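Long-range contacts in exotoxin 6 (Staphylococcus aureus subsp. aureus Mu50, PDB 4ZYS), which is a superantigen-like exotoxin, probably a secreted immune-modulating protein that may bind sugars, built from an OB-fold domain and a beta-grasp domain: residues F72-E76 with K131-R136; K37-D41 with Q50-V54. One frame throughout, in Å; residues are numbered along the deposited sequence.

Interaction 1: residues F72-E76 with K131-R136; sequences FILRE and KELDYR
The Phe72 ring lies flat against the helix 130-145 at Glu132, whose CA sits 3.8 Å from the ring centroid and only 5° off the ring normal, a CH-pi contact over the face. With CG anti to the backbone N (chi1 -171°), the phenyl leaves the strand 69-74 for the helix, and CB and CG of Glu132 extend along the same face. The edge of the Phe72 ring is met by Lys131 CD at CD1 and, 3.9 Å from CE2, by NE of Arg136, whose guanidinium stands nearly upright to the ring (83°) and is salt-bridged to Glu139. Phe72 also turns an edge toward the face of Tyr135, an offset edge-to-face pair with centroids 5.8 Å apart. Two residues on, Leu74 CD1 packs 3.6 Å from Tyr135 CD2.

The Lys131 chain passes the strand backbone, CE 3.4 Å from Phe72 O and against Leu74 CB, then bends at its last torsion, bringing NZ to water 1 at 2.7 Å. The same water donates to Leu74 O and to Glu76 OE2; these opposite charges, OE2 and NZ, are 4.3 Å apart, beyond a salt bridge. No direct hydrogen bond crosses, so strand and helix meet through the Phe72 ring, Tyr135 and the aliphatic parts of their neighbours, while NZ and OE2 are satisfied by the water, Ile87 O and Tyr16 OH.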
# COMPACT_ATOMS: atom_id res chain seq x y z
N PHE A 72 7.64 0.11 2.63
CA PHE A 72 6.52 1.02 2.85
C PHE A 72 5.95 0.60 4.19
O PHE A 72 5.27 -0.43 4.26
CB PHE A 72 5.50 0.94 1.70
CG PHE A 72 4.45 2.02 1.78
CD1 PHE A 72 3.28 1.83 2.51
CD2 PHE A 72 4.64 3.25 1.13
CE1 PHE A 72 2.32 2.84 2.61
CE2 PHE A 72 3.65 4.25 1.20
CZ PHE A 72 2.49 4.03 1.93
N ILE A 73 6.32 1.32 5.27
CA ILE A 73 5.99 0.97 6.65
C ILE A 73 4.93 1.91 7.24
O ILE A 73 5.09 3.13 7.27
CB ILE A 73 7.31 0.95 7.53
CG1 ILE A 73 8.31 -0.14 7.04
CG2 ILE A 73 7.05 0.85 9.06
CD1 ILE A 73 9.76 0.13 7.43
N LEU A 74 3.89 1.30 7.76
CA LEU A 74 2.78 1.91 8.48
C LEU A 74 2.64 1.16 9.82
O LEU A 74 2.42 -0.05 9.84
CB LEU A 74 1.50 1.85 7.62
CG LEU A 74 0.24 2.55 8.18
CD1 LEU A 74 -0.70 2.85 7.06
CD2 LEU A 74 -0.49 1.64 9.16
N ARG A 75 2.78 1.88 10.94
CA ARG A 75 2.64 1.33 12.29
C ARG A 75 1.26 0.78 12.52
O ARG A 75 0.29 1.54 12.48
CB ARG A 75 2.87 2.41 13.35
CG ARG A 75 4.22 2.50 13.95
CD ARG A 75 4.26 3.67 14.91
NE ARG A 75 3.85 3.36 16.29
CZ ARG A 75 4.67 2.91 17.25
NH1 ARG A 75 5.93 2.61 16.97
NH2 ARG A 75 4.22 2.71 18.48
N GLU A 76 1.15 -0.51 12.75
CA GLU A 76 -0.16 -1.07 13.10
C GLU A 76 -0.44 -0.79 14.58
O GLU A 76 0.50 -0.80 15.40
CB GLU A 76 -0.22 -2.58 12.82
CG GLU A 76 -0.23 -2.95 11.34
CD GLU A 76 -1.47 -2.59 10.55
OE1 GLU A 76 -2.60 -2.82 11.05
OE2 GLU A 76 -1.32 -2.17 9.39
N LYS A 131 -0.26 -2.37 -0.80
CA LYS A 131 -0.24 -1.57 0.45
C LYS A 131 0.03 -0.10 0.13
O LYS A 131 -0.67 0.77 0.67
CB LYS A 131 0.82 -2.10 1.44
CG LYS A 131 0.94 -1.26 2.72
CD LYS A 131 2.16 -1.61 3.57
CE LYS A 131 2.06 -1.11 4.99
NZ LYS A 131 0.98 -1.79 5.74
N GLU A 132 1.07 0.19 -0.70
CA GLU A 132 1.46 1.57 -1.05
C GLU A 132 0.39 2.25 -1.92
O GLU A 132 0.01 3.39 -1.64
CB GLU A 132 2.81 1.60 -1.78
CG GLU A 132 3.21 2.99 -2.24
CD GLU A 132 4.58 3.09 -2.89
OE1 GLU A 132 5.43 2.22 -2.61
OE2 GLU A 132 4.80 4.04 -3.68
N LEU A 133 -0.10 1.55 -2.98
CA LEU A 133 -1.12 2.11 -3.86
C LEU A 133 -2.39 2.37 -3.08
O LEU A 133 -3.00 3.41 -3.26
CB LEU A 133 -1.39 1.18 -5.06
CG LEU A 133 -0.29 1.13 -6.10
CD1 LEU A 133 -0.31 -0.18 -6.85
CD2 LEU A 133 -0.37 2.32 -7.05
N ASP A 134 -2.76 1.45 -2.19
CA ASP A 134 -3.97 1.56 -1.37
C ASP A 134 -3.90 2.80 -0.47
O ASP A 134 -4.79 3.64 -0.54
CB ASP A 134 -4.18 0.28 -0.53
CG ASP A 134 -5.30 0.34 0.48
OD1 ASP A 134 -6.47 0.43 0.06
OD2 ASP A 134 -5.01 0.22 1.68
N TYR A 135 -2.79 2.95 0.27
CA TYR A 135 -2.62 4.08 1.16
C TYR A 135 -2.61 5.41 0.42
O TYR A 135 -3.30 6.34 0.84
CB TYR A 135 -1.33 3.94 1.99
CG TYR A 135 -1.16 5.07 2.99
CD1 TYR A 135 -0.56 6.26 2.62
CD2 TYR A 135 -1.57 4.93 4.30
CE1 TYR A 135 -0.41 7.31 3.52
CE2 TYR A 135 -1.44 5.97 5.22
CZ TYR A 135 -0.85 7.16 4.83
OH TYR A 135 -0.69 8.20 5.70
N ARG A 136 -1.77 5.53 -0.62
CA ARG A 136 -1.58 6.78 -1.36
C ARG A 136 -2.85 7.20 -2.12
O ARG A 136 -3.13 8.40 -2.22
CB ARG A 136 -0.39 6.69 -2.32
CG ARG A 136 0.97 6.53 -1.62
CD ARG A 136 1.34 7.78 -0.82
NE ARG A 136 2.70 7.71 -0.29
CZ ARG A 136 3.14 8.43 0.73
NH1 ARG A 136 2.32 9.24 1.38
NH2 ARG A 136 4.39 8.32 1.12
O HOH W 1 1.20 -2.00 8.47

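Interaction 2: residues K37-D41 with Q50-V54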
# COMPACT_ATOMS: atom_id res chain seq x y z
N LYS A 37 5.62 -18.21 11.64
CA LYS A 37 5.23 -17.00 10.89
C LYS A 37 6.45 -16.24 10.34
O LYS A 37 7.44 -16.07 11.06
CB LYS A 37 4.37 -16.07 11.77
CG LYS A 37 2.95 -16.57 12.00
CD LYS A 37 2.33 -15.95 13.25
CE LYS A 37 0.98 -16.53 13.61
NZ LYS A 37 1.07 -17.91 14.15
N ASP A 38 6.37 -15.76 9.08
CA ASP A 38 7.46 -15.02 8.43
C ASP A 38 7.42 -13.51 8.67
O ASP A 38 6.36 -12.89 8.62
CB ASP A 38 7.49 -15.30 6.93
CG ASP A 38 7.98 -16.69 6.56
OD1 ASP A 38 8.13 -17.54 7.48
OD2 ASP A 38 8.18 -16.95 5.35
N TYR A 39 8.62 -12.94 8.94
CA TYR A 39 8.91 -11.53 9.25
C TYR A 39 10.20 -11.07 8.61
O TYR A 39 11.06 -11.89 8.33
CB TYR A 39 9.05 -11.30 10.78
CG TYR A 39 7.87 -11.76 11.60
CD1 TYR A 39 6.74 -10.97 11.74
CD2 TYR A 39 7.89 -12.99 12.24
CE1 TYR A 39 5.64 -11.40 12.47
CE2 TYR A 39 6.81 -13.43 13.01
CZ TYR A 39 5.68 -12.63 13.12
OH TYR A 39 4.60 -13.05 13.85
N ILE A 40 10.37 -9.76 8.45
CA ILE A 40 11.58 -9.12 7.98
C ILE A 40 11.81 -7.91 8.89
O ILE A 40 10.89 -7.12 9.09
CB ILE A 40 11.59 -8.79 6.44
CG1 ILE A 40 12.94 -8.25 5.97
CG2 ILE A 40 10.45 -7.87 5.99
CD1 ILE A 40 13.36 -8.73 4.51
N ASP A 41 13.02 -7.83 9.49
CA ASP A 41 13.43 -6.72 10.37
C ASP A 41 14.23 -5.71 9.57
O ASP A 41 15.09 -6.11 8.80
CB ASP A 41 14.29 -7.23 11.55
CG ASP A 41 13.55 -7.93 12.66
OD1 ASP A 41 12.30 -7.88 12.67
OD2 ASP A 41 14.22 -8.58 13.49
N GLN A 50 9.52 -4.34 12.51
CA GLN A 50 9.30 -5.76 12.30
C GLN A 50 8.14 -5.82 11.35
O GLN A 50 7.09 -5.27 11.67
CB GLN A 50 9.03 -6.53 13.62
CG GLN A 50 8.91 -8.02 13.40
CD GLN A 50 8.12 -8.73 14.49
OE1 GLN A 50 6.93 -8.46 14.70
NE2 GLN A 50 8.73 -9.73 15.13
N ILE A 51 8.34 -6.40 10.18
CA ILE A 51 7.30 -6.44 9.17
C ILE A 51 6.83 -7.87 8.92
O ILE A 51 7.63 -8.73 8.55
CB ILE A 51 7.79 -5.80 7.83
CG1 ILE A 51 8.49 -4.43 8.03
CG2 ILE A 51 6.65 -5.72 6.80
CD1 ILE A 51 9.33 -3.91 6.80
N SER A 52 5.52 -8.10 9.05
CA SER A 52 4.92 -9.40 8.72
C SER A 52 4.87 -9.61 7.22
O SER A 52 4.40 -8.74 6.48
CB SER A 52 3.50 -9.50 9.27
OG SER A 52 3.55 -9.66 10.68
N LEU A 53 5.37 -10.77 6.78
CA LEU A 53 5.33 -11.26 5.41
C LEU A 53 4.27 -12.35 5.42
O LEU A 53 4.56 -13.54 5.63
CB LEU A 53 6.70 -11.78 4.93
CG LEU A 53 7.89 -10.83 4.99
CD1 LEU A 53 9.16 -11.57 4.70
CD2 LEU A 53 7.73 -9.67 4.00
N VAL A 54 3.03 -11.92 5.29
CA VAL A 54 1.88 -12.81 5.32
C VAL A 54 1.28 -12.79 3.91
O VAL A 54 1.14 -11.73 3.31
CB VAL A 54 0.92 -12.42 6.48
CG1 VAL A 54 0.04 -11.21 6.15
CG2 VAL A 54 0.10 -13.61 6.95
O HOH W 2 3.64 -12.90 9.67
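Two neighbouring strands of the OB-fold domain, 37-44 and 47-52, form a beta hairpin, and this contact covers the part of it away from the turn. Ile40 and Ile51 make an antiparallel hydrogen-bonded pair: Ile40 N donates to Ile51 O at 2.9 Å, and Ile51 N returns a bond of equal length to Ile40 O. Tyr39 with Ser52 and Asp41 with Gln50 are the flanking non-hydrogen-bonded pairs. A third backbone bond follows, Leu53 N to Asp38 O, 3.0 Å long with an N-H...O angle of 164°. Water 2 gives that oxygen a second hydrogen bond and makes a weak one with Ser52 OG. Tyr39 CA adds a CA-H...O contact to Ile51 O at 3.2 Å.

On the face carrying Tyr39, the Gln50 amide stacks on the phenol ring, planes 16° apart, with NE2 4.1 Å above the ring plane and offset toward the rim. An extended chain, CG anti to the backbone N (chi1 -176°), carries the amide there. Ser52 OG approaches the same ring obliquely, 3.3 Å from CE1. Asp41 lies alongside Gln50, OD1 against CG, and both OD1 and Gln50 NE2 bond to Tyr32 OH on the adjoining strand.

On the side of Ile40 and Ile51 the contact is apolar: Ile40 CG2 rests 3.8 Å from Ile51 CB and equally close to Leu53 CD2, while both isoleucines reach Val90. Beside Leu53 this side includes Asp38, whose CB meets Leu53 CB and whose carboxylate is held by Lys31 and Thr33. The chemistry thus divides the hairpin into a largely apolar side with one paired carboxylate and a polar side where Tyr32 OH, shared by an amide and a carboxylate, helps fix the amide's rotation over the Tyr39 ring.

From the N terminus, interaction 2 comes first: strand 37-44 turns back directly into strand 47-52, closing a short hairpin loop with eight residues between its segments. Interaction 1 opens only afterwards, at 72-76, and spans 54 intervening residues before the helix 130-145 closes it. The two are therefore in series, neither nesting nor crossing. In space they share the sheet of the OB-fold domain, where strand 84-92 lies between 47-52 and 69-74. Their centres are about 15 Å apart, yet they touch where Ile73 CG1 packs 3.9 Å from Ile51 CD1. Interaction 2 ties strands within the OB-fold domain; interaction 1 joins that domain to the beta-grasp domain.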